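Local coordinates for methylmalonyl-CoA carboxyltransferase 5S subunit (Propionibacterium freudenreichii subsp. shermanii, PDB 1RQB), which catalyses the transfer of a carboxyl group from the biotin of the 1.3S subunit to pyruvate, forming oxaloacetate with the help of a bound cobalt ion, at residues R15-S20 against L238-E243; G51-I56 against R91-N96; D57-W62 against D284-I289; G130-R135 against A156-Q161; L258-N263 against F303-L308. All blocks are in the same frame, centred on the assembly; numbering follows the deposited sequence.

Contact 1: residues R15-S20 against L238-E243; sequences REIEVS and LMKAIE
The backbone carbonyl O of Glu243 is gripped from several directions. The backbone N of Ser20 donates to it at 2.8 Å, a bond bent to 141° at the hydrogen, while a water donates a hydrogen bond to it at 3.0 Å and a weak one to Glu18 O. A CA-H...O contact from Val19 adds a third, softer approach. One residue back along the helix, Ile242 O accepts from Ser20 OG at 2.9 Å, the donor lying in the carbonyl plane. Ser20 uses its N-H and its hydroxyl on two successive carbonyls at the C-terminal end of helix 234-243, where no further turn exists to take them up. Serine suits this place because its short side chain, with OG set between backbone N and carbonyl carbon (chi1 56°), can reach Ile242 while the N-H serves Glu243; Arg23 also bonds to both OG and Ile242 O. The helix is one of the outer helices of the TIM barrel, and strand 15-19 runs past its end at 73°. That strand pairs antiparallel with a strand of the second subunit, so the contact lies at the dimer interface. Val19 fits beside the aliphatic part of Glu243, the two side chains pointing the same way, with Val19 CG1 3.8 Å from Glu243 CB. Glu243 OE1 takes Lys240 NZ at 2.8 Å on its syn lone pair. Lys240 also forms a salt bridge with Glu243 of the second subunit, and Glu243, through OE2, with Lys240 of that subunit; Ile17 CD1 rests 4.1 Å from Lys240 NZ.

Contact 2: residues G51-I56 against R91-N96; sequences GACADI and RKLMPN
Cys53 presses its CB into the angle between two neighbours, meeting Leu93 CB at 3.7 Å and Met94 CG at the same distance. The small side chain makes a low bump that fits where helix 83-93 ends, and it allows the backbones to come within 6.0 Å, measured from Cys53 CA to Leu93 CA. Met94, a selenomethionine, is the first residue to leave the helical path, and its chain fills the groove that Cys53 and Ile56 form one turn apart. Its CG lies 3.6 Å from Cys53 O, and SE then passes on to Ile56 CG2 at 3.8 Å, with Cys53 SG at 4.1 Å. The chain is stretched as far as SE (chi2 -175°), which carries the large, polarisable atom across to the isoleucine; the bend at chi3 then turns the methyl group aside. A long, flexible side chain suits this curved groove, while branched Ile56 gives it a firm wall. On the far side of the turn, Arg91 NH2 bonds Met94 O at 2.8 Å, nearly in the guanidinium plane, and so steadies the backbone that carries the plug. Val64 of strand 63-68 and Leu32 of helix 31-39 close round both Ile56 and Met94. Through these apolar contacts the start of helix 53-58 packs against the end of helix 83-93, two outer helices of the TIM barrel that precede strands 63-68 and 99-103.

Contact 3: residues D57-W62 against D284-I289; sequences DAAGYW and DRLHKI
Arg285 opens the contact by laying its guanidinium against Ala58, whose CB sits 3.5 Å above the plane and over its centre. Nearer the helix, Arg285 CB meets Ala59 CA at 3.9 Å. The bend at chi2 (-64°) turns the chain along Ala58, bringing its flat end over the methyl, and NH1 goes on to a salt bridge with Asp55. Were Arg285 cut back to alanine, the Ala58 methyl would probably lose its cover and Asp55 this charged partner. Next comes Leu286, whose CD2 touches Tyr61 OH at 3.3 Å while also lying 4.2 Å from Ala59 CB. Ile289, one turn beyond Arg285, reaches the edge of the Tyr61 ring with CD1 and approaches Ala59 CB at 4.2 Å. Alanine suits position 59 because a single methyl can sit among three larger side chains. The segments join the end of helix 53-58 to helix 283-296, two outer helices of the TIM barrel. No hydrogen bond crosses between them: contact rests on apolar packing and on a guanidinium that offers its face to a methyl while NH1 pairs with Asp55.

Contact 4: residues G130-R135 against A156-Q161; sequences GMDVFR and AGKHAQ
A right-handed beta-alpha-beta unit of the TIM barrel brings parallel strands 133-136 and 159-163 together. His159 N bonds Asp132 O, Phe134 N bonds His159 O at 2.9 Å, and Gln161 N bonds Phe134 O, an alternating ladder. Val133, Arg135, His159 and Gln161 share one face of the sheet. There Arg135 grips Gln161 OE1 side-on, through NE at 2.8 Å and NH2 at 3.0 Å, the guanidinium and amide planes 23° apart. Both side chains set off with CG opposite the backbone N (Arg135 chi1 175°), which lays them alongside. Gln161 NE2 bonds Ser191, Arg135 NH1 forms a salt bridge with Asp250, and the arginine packs on the cobalt ligand His226. Without the guanidinium, as with a leucine here, Gln161 OE1 is likely to lose both donors and Asp250 its salt-bridge partner. On the face of Phe134 and Ala160, the Phe134 ring edge meets Lys158 CB, CE1 lying 3.6 Å away. A water joins Lys158 NZ to Asp132 OD1, while Asp132 OD2 takes Leu99 N and a salt bridge from Arg91. Gly130 and Gly157 end the preceding helices in Schellman motifs. Strand 99-103 flanks 133-136 and strand 191-193 flanks 159-163, while helices 116-128 and 144-155 cover the Phe134 face.

Contact 5: residues L258-N263 against F303-L308; sequences LGPGHN and FESKTL
Gly259 and Leu308 meet through backbone and side chain together. Leu308 swings its CD2 in beside the glycine, 4.0 Å from Gly259 CA and equally far from its N, while its own carbonyl O receives the CA of Gly259 in a CA-H...O contact of 3.1 Å, with 161° at the hydrogen. With CG opposite the carbonyl carbon (chi1 -86°), the leucine keeps its branched end there. Glycine suits the place: the Gly259 phi of 67° is positive, and a CB there would lie close to Leu308 CD2 and Pro260 CD. A water completes the join, accepting from Gly259 N at 3.0 Å and donating to Leu308 O at 3.1 Å. Next along the turn, Pro260 turns its CD to Thr307 O at 3.9 Å and its CG to Ser305 CB at 4.3 Å, a loose approach. Gly259 and Pro260 are the central residues of a type II' beta turn from Leu258 to Gly261, closed by the bond from Gly261 N to Leu258 O. Pro260 O accepts a hydrogen bond from ND1 of the cobalt ligand His228, and His262 bonds Asp34, another ligand. Leu308 packs on Leu308 of the second subunit. With neither a direct conventional hydrogen bond nor a salt bridge between them, the loop linking strand 248-251 to helix 265-271 and that linking helices 283-296 and 313-316 are held by a bridging water, a CA-H donor and light apolar packing.

Overall arrangement
From the N terminus, contact 1 joins strand 15-19 to helix 234-243, closing a long loop within which contacts 2 and 4 are nested. Contact 2 links helices 53-58 and 83-93; contact 3 then starts from the end of helix 53-58 and crosses both contact 1 and contact 2 to reach helix 283-296. Contact 4, a local strand pairing, is nested inside contact 3 as well. Contact 5 joins the loop before helix 265-271 to the loop after helix 283-296, in series with contacts 1, 2 and 4 but crossing contact 3. Salt bridges Asp55-Arg285 and Arg91-Asp132 tie contact 2 to contacts 3 and 4, and Trp62 packs on Val133 and His159. Contacts 1 and 5 both touch the second subunit.

Contact 1: residues R15-S20 against L238-E243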
# COMPACT_ATOMS: atom_id res chain seq x y z
N ARG A 15 -24.45 -13.91 10.01
CA ARG A 15 -24.81 -12.68 10.73
C ARG A 15 -25.00 -11.55 9.71
O ARG A 15 -24.83 -11.76 8.51
CB ARG A 15 -23.68 -12.42 11.73
CG ARG A 15 -22.34 -12.76 11.10
CD ARG A 15 -21.27 -13.18 12.11
NE ARG A 15 -20.69 -12.11 12.90
CZ ARG A 15 -19.50 -11.59 12.65
NH1 ARG A 15 -18.77 -12.05 11.64
NH2 ARG A 15 -19.00 -10.65 13.44
N GLU A 16 -25.36 -10.37 10.17
CA GLU A 16 -25.56 -9.27 9.22
C GLU A 16 -24.96 -7.97 9.78
O GLU A 16 -24.85 -7.78 10.99
CB GLU A 16 -27.04 -9.05 8.97
CG GLU A 16 -27.77 -10.28 8.52
CD GLU A 16 -28.99 -9.95 7.70
OE1 GLU A 16 -28.87 -9.90 6.45
OE2 GLU A 16 -30.06 -9.72 8.30
N ILE A 17 -24.57 -7.10 8.87
CA ILE A 17 -24.02 -5.79 9.25
C ILE A 17 -24.84 -4.70 8.56
O ILE A 17 -25.09 -4.75 7.35
CB ILE A 17 -22.56 -5.63 8.80
CG1 ILE A 17 -21.68 -6.63 9.54
CG2 ILE A 17 -22.09 -4.21 9.07
CD1 ILE A 17 -20.26 -6.70 9.01
N GLU A 18 -25.29 -3.72 9.33
CA GLU A 18 -26.06 -2.61 8.77
C GLU A 18 -25.10 -1.67 8.05
O GLU A 18 -24.05 -1.32 8.59
CB GLU A 18 -26.78 -1.88 9.89
CG GLU A 18 -27.59 -0.68 9.44
CD GLU A 18 -28.45 -0.15 10.56
OE1 GLU A 18 -29.44 -0.83 10.91
OE2 GLU A 18 -28.13 0.93 11.11
N VAL A 19 -25.43 -1.27 6.82
CA VAL A 19 -24.56 -0.36 6.08
C VAL A 19 -25.39 0.84 5.60
O VAL A 19 -26.61 0.73 5.45
CB VAL A 19 -23.87 -1.06 4.88
CG1 VAL A 19 -22.99 -2.19 5.39
CG2 VAL A 19 -24.90 -1.59 3.88
N SER A 20 -24.73 1.96 5.35
CA SER A 20 -25.44 3.18 4.94
C SER A 20 -26.07 3.01 3.56
O SER A 20 -25.70 2.14 2.77
CB SER A 20 -24.50 4.39 4.96
OG SER A 20 -23.36 4.18 4.15
N LEU A 238 -11.28 2.83 5.80
CA LEU A 238 -12.05 3.80 5.00
C LEU A 238 -13.33 3.13 4.48
O LEU A 238 -14.41 3.73 4.50
CB LEU A 238 -11.23 4.30 3.81
CG LEU A 238 -10.49 5.63 3.98
CD1 LEU A 238 -9.59 5.58 5.17
CD2 LEU A 238 -9.70 5.93 2.71
N MSE A 239 -13.21 1.90 3.99
CA MSE A 239 -14.39 1.19 3.46
C MSE A 239 -15.41 1.01 4.59
O MSE A 239 -16.61 1.23 4.39
CB MSE A 239 -14.01 -0.18 2.90
CG MSE A 239 -15.19 -0.98 2.35
SE MSE A 239 -15.96 -0.20 0.70
CE MSE A 239 -17.52 0.61 1.43
N LYS A 240 -14.95 0.59 5.77
CA LYS A 240 -15.86 0.40 6.92
C LYS A 240 -16.44 1.75 7.36
O LYS A 240 -17.59 1.81 7.81
CB LYS A 240 -15.12 -0.26 8.09
CG LYS A 240 -14.88 -1.74 7.86
CD LYS A 240 -16.22 -2.42 7.72
CE LYS A 240 -16.11 -3.89 7.39
NZ LYS A 240 -17.46 -4.43 7.07
N ALA A 241 -15.66 2.82 7.25
CA ALA A 241 -16.16 4.14 7.65
C ALA A 241 -17.27 4.56 6.69
O ALA A 241 -18.26 5.18 7.08
CB ALA A 241 -15.02 5.17 7.65
N ILE A 242 -17.11 4.22 5.42
CA ILE A 242 -18.13 4.55 4.41
C ILE A 242 -19.39 3.74 4.70
O ILE A 242 -20.51 4.25 4.60
CB ILE A 242 -17.59 4.27 2.98
CG1 ILE A 242 -16.54 5.34 2.64
CG2 ILE A 242 -18.75 4.27 1.95
CD1 ILE A 242 -15.71 5.02 1.40
N GLU A 243 -19.23 2.48 5.09
CA GLU A 243 -20.42 1.68 5.43
C GLU A 243 -21.11 2.27 6.66
O GLU A 243 -22.33 2.19 6.79
CB GLU A 243 -20.03 0.21 5.69
CG GLU A 243 -19.49 -0.50 4.43
CD GLU A 243 -19.01 -1.94 4.67
OE1 GLU A 243 -18.58 -2.26 5.80
OE2 GLU A 243 -19.06 -2.75 3.71
O HOH W 1 -24.41 1.89 8.96

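Contact 2: residues G51-I56 against R91-N96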
# COMPACT_ATOMS: atom_id res chain seq x y z
N GLY A 51 1.65 23.38 -11.80
CA GLY A 51 1.24 22.75 -13.05
C GLY A 51 0.08 21.77 -12.95
O GLY A 51 -0.51 21.41 -13.97
N ALA A 52 -0.27 21.33 -11.75
CA ALA A 52 -1.37 20.37 -11.59
C ALA A 52 -2.62 21.04 -11.03
O ALA A 52 -3.68 20.41 -10.95
CB ALA A 52 -0.93 19.24 -10.63
N CYS A 53 -2.53 22.32 -10.68
CA CYS A 53 -3.66 23.02 -10.05
C CYS A 53 -4.92 23.04 -10.92
O CYS A 53 -6.02 22.83 -10.41
CB CYS A 53 -3.26 24.43 -9.65
SG CYS A 53 -2.24 24.47 -8.15
N ALA A 54 -4.78 23.30 -12.21
CA ALA A 54 -5.97 23.35 -13.07
C ALA A 54 -6.70 22.00 -13.05
O ALA A 54 -7.92 21.94 -12.94
CB ALA A 54 -5.58 23.72 -14.51
N ASP A 55 -5.94 20.91 -13.14
CA ASP A 55 -6.57 19.58 -13.14
C ASP A 55 -7.15 19.26 -11.76
O ASP A 55 -8.23 18.67 -11.66
CB ASP A 55 -5.57 18.52 -13.57
CG ASP A 55 -5.25 18.61 -15.05
OD1 ASP A 55 -6.21 18.73 -15.85
OD2 ASP A 55 -4.06 18.58 -15.42
N ILE A 56 -6.45 19.63 -10.70
CA ILE A 56 -6.95 19.37 -9.34
C ILE A 56 -8.28 20.11 -9.14
O ILE A 56 -9.25 19.55 -8.62
CB ILE A 56 -5.92 19.85 -8.27
CG1 ILE A 56 -4.73 18.88 -8.26
CG2 ILE A 56 -6.57 19.94 -6.89
CD1 ILE A 56 -3.58 19.28 -7.34
N ARG A 91 -5.22 30.07 -4.44
CA ARG A 91 -6.59 30.61 -4.52
C ARG A 91 -6.91 31.02 -5.96
O ARG A 91 -8.02 30.83 -6.44
CB ARG A 91 -6.72 31.84 -3.61
CG ARG A 91 -8.07 32.56 -3.65
CD ARG A 91 -9.22 31.74 -3.08
NE ARG A 91 -9.61 30.58 -3.88
CZ ARG A 91 -10.44 29.63 -3.43
NH1 ARG A 91 -10.94 29.72 -2.21
NH2 ARG A 91 -10.79 28.62 -4.22
N LYS A 92 -5.91 31.59 -6.62
CA LYS A 92 -6.06 32.08 -8.00
C LYS A 92 -6.08 30.93 -9.01
O LYS A 92 -6.87 30.96 -9.96
CB LYS A 92 -4.90 33.03 -8.31
CG LYS A 92 -4.83 33.49 -9.75
CD LYS A 92 -3.67 34.47 -9.97
CE LYS A 92 -2.32 33.87 -9.54
NZ LYS A 92 -2.03 32.54 -10.16
N LEU A 93 -5.25 29.92 -8.81
CA LEU A 93 -5.18 28.81 -9.78
C LEU A 93 -6.29 27.77 -9.57
O LEU A 93 -6.53 26.95 -10.45
CB LEU A 93 -3.81 28.13 -9.71
CG LEU A 93 -2.65 29.04 -10.09
CD1 LEU A 93 -1.33 28.29 -9.92
CD2 LEU A 93 -2.81 29.53 -11.52
N MSE A 94 -6.95 27.78 -8.42
CA MSE A 94 -8.04 26.83 -8.17
C MSE A 94 -9.25 27.59 -7.64
O MSE A 94 -9.71 27.37 -6.52
CB MSE A 94 -7.58 25.77 -7.16
CG MSE A 94 -6.32 25.05 -7.61
SE MSE A 94 -5.80 23.59 -6.42
CE MSE A 94 -5.14 24.63 -4.90
N PRO A 95 -9.81 28.50 -8.46
CA PRO A 95 -10.96 29.32 -8.06
C PRO A 95 -12.28 28.62 -7.74
O PRO A 95 -13.14 29.19 -7.07
CB PRO A 95 -11.10 30.28 -9.25
CG PRO A 95 -10.75 29.39 -10.40
CD PRO A 95 -9.51 28.67 -9.89
N ASN A 96 -12.46 27.39 -8.19
CA ASN A 96 -13.73 26.70 -7.95
C ASN A 96 -13.62 25.68 -6.81
O ASN A 96 -14.59 24.96 -6.54
CB ASN A 96 -14.16 25.96 -9.21
CG ASN A 96 -14.15 26.85 -10.43
OD1 ASN A 96 -14.85 27.86 -10.47
ND2 ASN A 96 -13.35 26.50 -11.42

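Contact 3: residues D57-W62 against D284-I289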
# COMPACT_ATOMS: atom_id res chain seq x y z
N ASP A 57 -8.33 21.35 -9.62
CA ASP A 57 -9.51 22.21 -9.49
C ASP A 57 -10.72 21.63 -10.23
O ASP A 57 -11.86 21.90 -9.85
CB ASP A 57 -9.21 23.61 -10.06
CG ASP A 57 -10.38 24.58 -9.90
OD1 ASP A 57 -10.63 25.05 -8.77
OD2 ASP A 57 -11.06 24.85 -10.91
N ALA A 58 -10.51 20.84 -11.28
CA ALA A 58 -11.64 20.30 -12.04
C ALA A 58 -11.87 18.81 -11.78
O ALA A 58 -12.70 18.19 -12.43
CB ALA A 58 -11.41 20.51 -13.53
N ALA A 59 -11.16 18.23 -10.81
CA ALA A 59 -11.28 16.78 -10.58
C ALA A 59 -12.57 16.41 -9.84
O ALA A 59 -13.04 15.28 -9.97
CB ALA A 59 -10.07 16.28 -9.80
N GLY A 60 -13.13 17.33 -9.06
CA GLY A 60 -14.36 17.02 -8.33
C GLY A 60 -14.20 16.76 -6.83
O GLY A 60 -15.09 16.20 -6.19
N TYR A 61 -13.09 17.18 -6.26
CA TYR A 61 -12.83 16.96 -4.83
C TYR A 61 -13.74 17.82 -3.96
O TYR A 61 -14.13 18.92 -4.35
CB TYR A 61 -11.39 17.33 -4.50
CG TYR A 61 -10.35 16.48 -5.16
CD1 TYR A 61 -9.46 17.03 -6.10
CD2 TYR A 61 -10.19 15.14 -4.81
CE1 TYR A 61 -8.43 16.26 -6.66
CE2 TYR A 61 -9.16 14.36 -5.37
CZ TYR A 61 -8.29 14.93 -6.29
OH TYR A 61 -7.25 14.19 -6.78
N TRP A 62 -14.05 17.34 -2.76
CA TRP A 62 -14.87 18.12 -1.81
C TRP A 62 -14.04 19.32 -1.35
O TRP A 62 -14.53 20.44 -1.24
CB TRP A 62 -15.26 17.26 -0.60
CG TRP A 62 -16.13 18.03 0.36
CD1 TRP A 62 -17.45 18.35 0.20
CD2 TRP A 62 -15.70 18.68 1.56
NE1 TRP A 62 -17.86 19.18 1.22
CE2 TRP A 62 -16.81 19.40 2.07
CE3 TRP A 62 -14.48 18.74 2.25
CZ2 TRP A 62 -16.74 20.17 3.25
CZ3 TRP A 62 -14.41 19.50 3.42
CH2 TRP A 62 -15.53 20.20 3.90
N ASP A 284 -10.18 11.02 -15.72
CA ASP A 284 -9.20 11.57 -16.67
C ASP A 284 -8.38 12.66 -15.99
O ASP A 284 -7.17 12.77 -16.22
CB ASP A 284 -9.89 12.18 -17.89
CG ASP A 284 -8.88 12.68 -18.92
OD1 ASP A 284 -9.25 13.52 -19.77
OD2 ASP A 284 -7.72 12.21 -18.88
N ARG A 285 -9.02 13.49 -15.16
CA ARG A 285 -8.28 14.54 -14.45
C ARG A 285 -7.32 13.89 -13.46
O ARG A 285 -6.17 14.32 -13.32
CB ARG A 285 -9.23 15.49 -13.70
CG ARG A 285 -10.12 16.37 -14.58
CD ARG A 285 -9.31 17.37 -15.42
NE ARG A 285 -10.22 18.24 -16.15
CZ ARG A 285 -9.91 19.43 -16.66
NH1 ARG A 285 -8.69 19.92 -16.54
NH2 ARG A 285 -10.85 20.14 -17.27
N LEU A 286 -7.78 12.85 -12.78
CA LEU A 286 -6.94 12.16 -11.80
C LEU A 286 -5.69 11.59 -12.49
O LEU A 286 -4.59 11.63 -11.94
CB LEU A 286 -7.72 11.02 -11.12
CG LEU A 286 -8.93 11.42 -10.28
CD1 LEU A 286 -9.51 10.18 -9.58
CD2 LEU A 286 -8.51 12.44 -9.23
N HIS A 287 -5.87 11.05 -13.69
CA HIS A 287 -4.75 10.46 -14.43
C HIS A 287 -3.71 11.54 -14.74
O HIS A 287 -2.50 11.30 -14.65
CB HIS A 287 -5.27 9.85 -15.73
CG HIS A 287 -4.20 9.21 -16.56
ND1 HIS A 287 -3.64 7.99 -16.23
CD2 HIS A 287 -3.57 9.62 -17.68
CE1 HIS A 287 -2.71 7.68 -17.12
NE2 HIS A 287 -2.65 8.66 -18.01
N LYS A 288 -4.17 12.74 -15.09
CA LYS A 288 -3.25 13.84 -15.41
C LYS A 288 -2.50 14.29 -14.15
O LYS A 288 -1.31 14.60 -14.20
CB LYS A 288 -4.00 15.04 -15.99
CG LYS A 288 -4.72 14.77 -17.30
CD LYS A 288 -5.38 16.05 -17.80
CE LYS A 288 -6.20 15.80 -19.07
NZ LYS A 288 -5.41 15.14 -20.14
N ILE A 289 -3.19 14.35 -13.03
CA ILE A 289 -2.55 14.76 -11.77
C ILE A 289 -1.51 13.71 -11.37
O ILE A 289 -0.39 14.03 -10.98
CB ILE A 289 -3.61 14.90 -10.65
CG1 ILE A 289 -4.62 15.98 -11.05
CG2 ILE A 289 -2.94 15.26 -9.31
CD1 ILE A 289 -5.94 15.90 -10.27

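Contact 4: residues G130-R135 against A156-Q161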
# COMPACT_ATOMS: atom_id res chain seq x y z
N GLY A 130 -8.12 33.74 1.14
CA GLY A 130 -8.73 32.62 0.43
C GLY A 130 -9.07 31.29 1.09
O GLY A 130 -9.72 30.46 0.46
N MSE A 131 -8.67 31.08 2.34
CA MSE A 131 -8.94 29.79 2.99
C MSE A 131 -10.44 29.58 3.16
O MSE A 131 -11.16 30.49 3.56
CB MSE A 131 -8.23 29.75 4.34
CG MSE A 131 -8.21 28.38 4.95
SE MSE A 131 -7.47 27.13 3.65
CE MSE A 131 -5.75 27.90 3.39
N ASP A 132 -10.92 28.37 2.88
CA ASP A 132 -12.36 28.06 2.97
C ASP A 132 -12.67 27.14 4.16
O ASP A 132 -13.60 27.39 4.92
CB ASP A 132 -12.85 27.35 1.69
CG ASP A 132 -12.77 28.23 0.45
OD1 ASP A 132 -13.37 29.33 0.47
OD2 ASP A 132 -12.11 27.82 -0.53
N VAL A 133 -11.91 26.06 4.29
CA VAL A 133 -12.14 25.09 5.37
C VAL A 133 -10.95 25.10 6.32
O VAL A 133 -9.79 24.98 5.91
CB VAL A 133 -12.31 23.65 4.79
CG1 VAL A 133 -12.53 22.65 5.93
CG2 VAL A 133 -13.49 23.61 3.82
N PHE A 134 -11.24 25.24 7.61
CA PHE A 134 -10.18 25.24 8.62
C PHE A 134 -10.30 24.00 9.51
O PHE A 134 -11.24 23.87 10.29
CB PHE A 134 -10.29 26.48 9.53
CG PHE A 134 -10.00 27.79 8.83
CD1 PHE A 134 -10.95 28.38 8.00
CD2 PHE A 134 -8.80 28.45 9.06
CE1 PHE A 134 -10.70 29.64 7.41
CE2 PHE A 134 -8.53 29.69 8.48
CZ PHE A 134 -9.49 30.29 7.66
N ARG A 135 -9.36 23.08 9.38
CA ARG A 135 -9.38 21.90 10.26
C ARG A 135 -8.60 22.28 11.52
O ARG A 135 -7.37 22.36 11.50
CB ARG A 135 -8.77 20.69 9.56
CG ARG A 135 -8.66 19.45 10.48
CD ARG A 135 -8.20 18.22 9.69
NE ARG A 135 -9.22 17.78 8.75
CZ ARG A 135 -9.03 16.83 7.83
NH1 ARG A 135 -7.85 16.23 7.72
NH2 ARG A 135 -10.04 16.46 7.05
N ALA A 156 -15.39 34.75 10.47
CA ALA A 156 -14.96 35.02 9.09
C ALA A 156 -15.94 34.41 8.09
O ALA A 156 -15.79 34.58 6.88
CB ALA A 156 -13.56 34.46 8.86
N GLY A 157 -16.94 33.69 8.59
CA GLY A 157 -17.92 33.07 7.72
C GLY A 157 -17.41 31.84 6.98
O GLY A 157 -17.98 31.44 5.96
N LYS A 158 -16.35 31.22 7.49
CA LYS A 158 -15.78 30.05 6.83
C LYS A 158 -16.23 28.76 7.53
O LYS A 158 -16.98 28.80 8.50
CB LYS A 158 -14.25 30.16 6.81
CG LYS A 158 -13.78 31.43 6.10
CD LYS A 158 -14.35 31.53 4.69
CE LYS A 158 -13.89 32.82 4.00
NZ LYS A 158 -14.50 32.99 2.63
N HIS A 159 -15.77 27.62 7.00
CA HIS A 159 -16.17 26.30 7.51
C HIS A 159 -15.21 25.86 8.62
O HIS A 159 -14.02 25.70 8.38
CB HIS A 159 -16.13 25.29 6.36
CG HIS A 159 -16.60 23.91 6.74
ND1 HIS A 159 -17.73 23.35 6.20
CD2 HIS A 159 -16.07 22.99 7.59
CE1 HIS A 159 -17.89 22.13 6.71
NE2 HIS A 159 -16.90 21.90 7.55
N ALA A 160 -15.74 25.65 9.82
CA ALA A 160 -14.90 25.23 10.95
C ALA A 160 -15.03 23.72 11.14
O ALA A 160 -16.11 23.20 11.43
CB ALA A 160 -15.32 25.95 12.23
N GLN A 161 -13.92 23.02 10.98
CA GLN A 161 -13.93 21.56 11.15
C GLN A 161 -13.18 21.21 12.43
O GLN A 161 -11.95 21.33 12.50
CB GLN A 161 -13.28 20.90 9.92
CG GLN A 161 -13.33 19.40 9.94
CD GLN A 161 -12.99 18.81 8.58
OE1 GLN A 161 -11.85 18.45 8.30
NE2 GLN A 161 -13.99 18.72 7.71
O HOH W 2 -15.57 30.01 1.73

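Contact 5: residues L258-N263 against F303-L308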
# COMPACT_ATOMS: atom_id res chain seq x y z
N LEU A 258 0.80 6.02 -0.02
CA LEU A 258 1.24 4.85 0.74
C LEU A 258 2.40 5.16 1.69
O LEU A 258 2.90 6.29 1.75
CB LEU A 258 1.60 3.68 -0.19
CG LEU A 258 0.40 3.24 -1.05
CD1 LEU A 258 0.76 1.99 -1.84
CD2 LEU A 258 -0.81 2.97 -0.16
N GLY A 259 2.82 4.16 2.45
CA GLY A 259 3.88 4.37 3.42
C GLY A 259 3.36 5.30 4.51
O GLY A 259 2.20 5.18 4.91
N PRO A 260 4.18 6.24 5.01
CA PRO A 260 3.80 7.19 6.06
C PRO A 260 2.80 8.22 5.52
O PRO A 260 2.36 9.11 6.25
CB PRO A 260 5.12 7.86 6.44
CG PRO A 260 6.18 7.01 5.84
CD PRO A 260 5.58 6.43 4.60
N GLY A 261 2.51 8.09 4.23
CA GLY A 261 1.56 8.96 3.58
C GLY A 261 0.13 8.47 3.74
O GLY A 261 -0.26 8.05 4.83
N HIS A 262 -0.63 8.45 2.65
CA HIS A 262 -2.06 8.12 2.71
C HIS A 262 -2.47 7.11 1.65
O HIS A 262 -1.69 6.75 0.77
CB HIS A 262 -2.85 9.42 2.51
CG HIS A 262 -2.29 10.57 3.30
ND1 HIS A 262 -1.22 11.33 2.86
CD2 HIS A 262 -2.62 11.06 4.52
CE1 HIS A 262 -0.92 12.23 3.78
NE2 HIS A 262 -1.75 12.09 4.80
N ASN A 263 -3.71 6.65 1.77
CA ASN A 263 -4.29 5.70 0.80
C ASN A 263 -4.51 6.48 -0.50
O ASN A 263 -4.80 7.68 -0.47
CB ASN A 263 -5.58 5.11 1.37
CG ASN A 263 -5.32 4.35 2.67
OD1 ASN A 263 -4.61 3.34 2.67
ND2 ASN A 263 -5.86 4.86 3.77
N PHE A 303 14.90 13.03 0.26
CA PHE A 303 14.08 13.28 1.45
C PHE A 303 13.07 12.15 1.71
O PHE A 303 12.24 12.26 2.61
CB PHE A 303 13.29 14.60 1.31
CG PHE A 303 14.15 15.80 1.06
CD1 PHE A 303 14.39 16.24 -0.24
CD2 PHE A 303 14.74 16.48 2.12
CE1 PHE A 303 15.21 17.35 -0.48
CE2 PHE A 303 15.56 17.59 1.89
CZ PHE A 303 15.80 18.03 0.60
N GLU A 304 13.15 11.06 0.95
CA GLU A 304 12.19 9.95 1.10
C GLU A 304 12.50 9.07 2.31
O GLU A 304 13.63 9.04 2.80
CB GLU A 304 12.21 9.06 -0.15
CG GLU A 304 11.77 9.71 -1.44
CD GLU A 304 10.27 9.59 -1.69
OE1 GLU A 304 9.63 8.69 -1.09
OE2 GLU A 304 9.74 10.38 -2.49
N SER A 305 11.47 8.34 2.76
CA SER A 305 11.57 7.39 3.88
C SER A 305 11.80 5.99 3.31
O SER A 305 11.54 5.76 2.13
CB SER A 305 10.28 7.39 4.71
OG SER A 305 10.19 8.56 5.49
N LYS A 306 12.22 5.05 4.14
CA LYS A 306 12.55 3.70 3.64
C LYS A 306 11.59 2.61 4.13
O LYS A 306 11.86 1.43 3.89
CB LYS A 306 13.98 3.36 4.05
CG LYS A 306 15.02 4.30 3.44
CD LYS A 306 16.43 4.02 3.94
CE LYS A 306 16.56 4.32 5.42
NZ LYS A 306 16.36 5.78 5.70
N THR A 307 10.48 2.94 4.78
CA THR A 307 9.58 1.86 5.23
C THR A 307 8.16 2.10 4.69
O THR A 307 7.57 3.15 4.93
CB THR A 307 9.52 1.77 6.78
OG1 THR A 307 10.85 1.71 7.32
CG2 THR A 307 8.75 0.51 7.21
N LEU A 308 7.62 1.11 3.98
CA LEU A 308 6.27 1.25 3.40
C LEU A 308 5.19 0.83 4.40
O LEU A 308 4.12 1.43 4.46
CB LEU A 308 6.12 0.40 2.14
CG LEU A 308 6.57 1.01 0.82
CD1 LEU A 308 6.17 0.09 -0.32
CD2 LEU A 308 5.92 2.39 0.64
O HOH W 3 1.29 1.68 3.28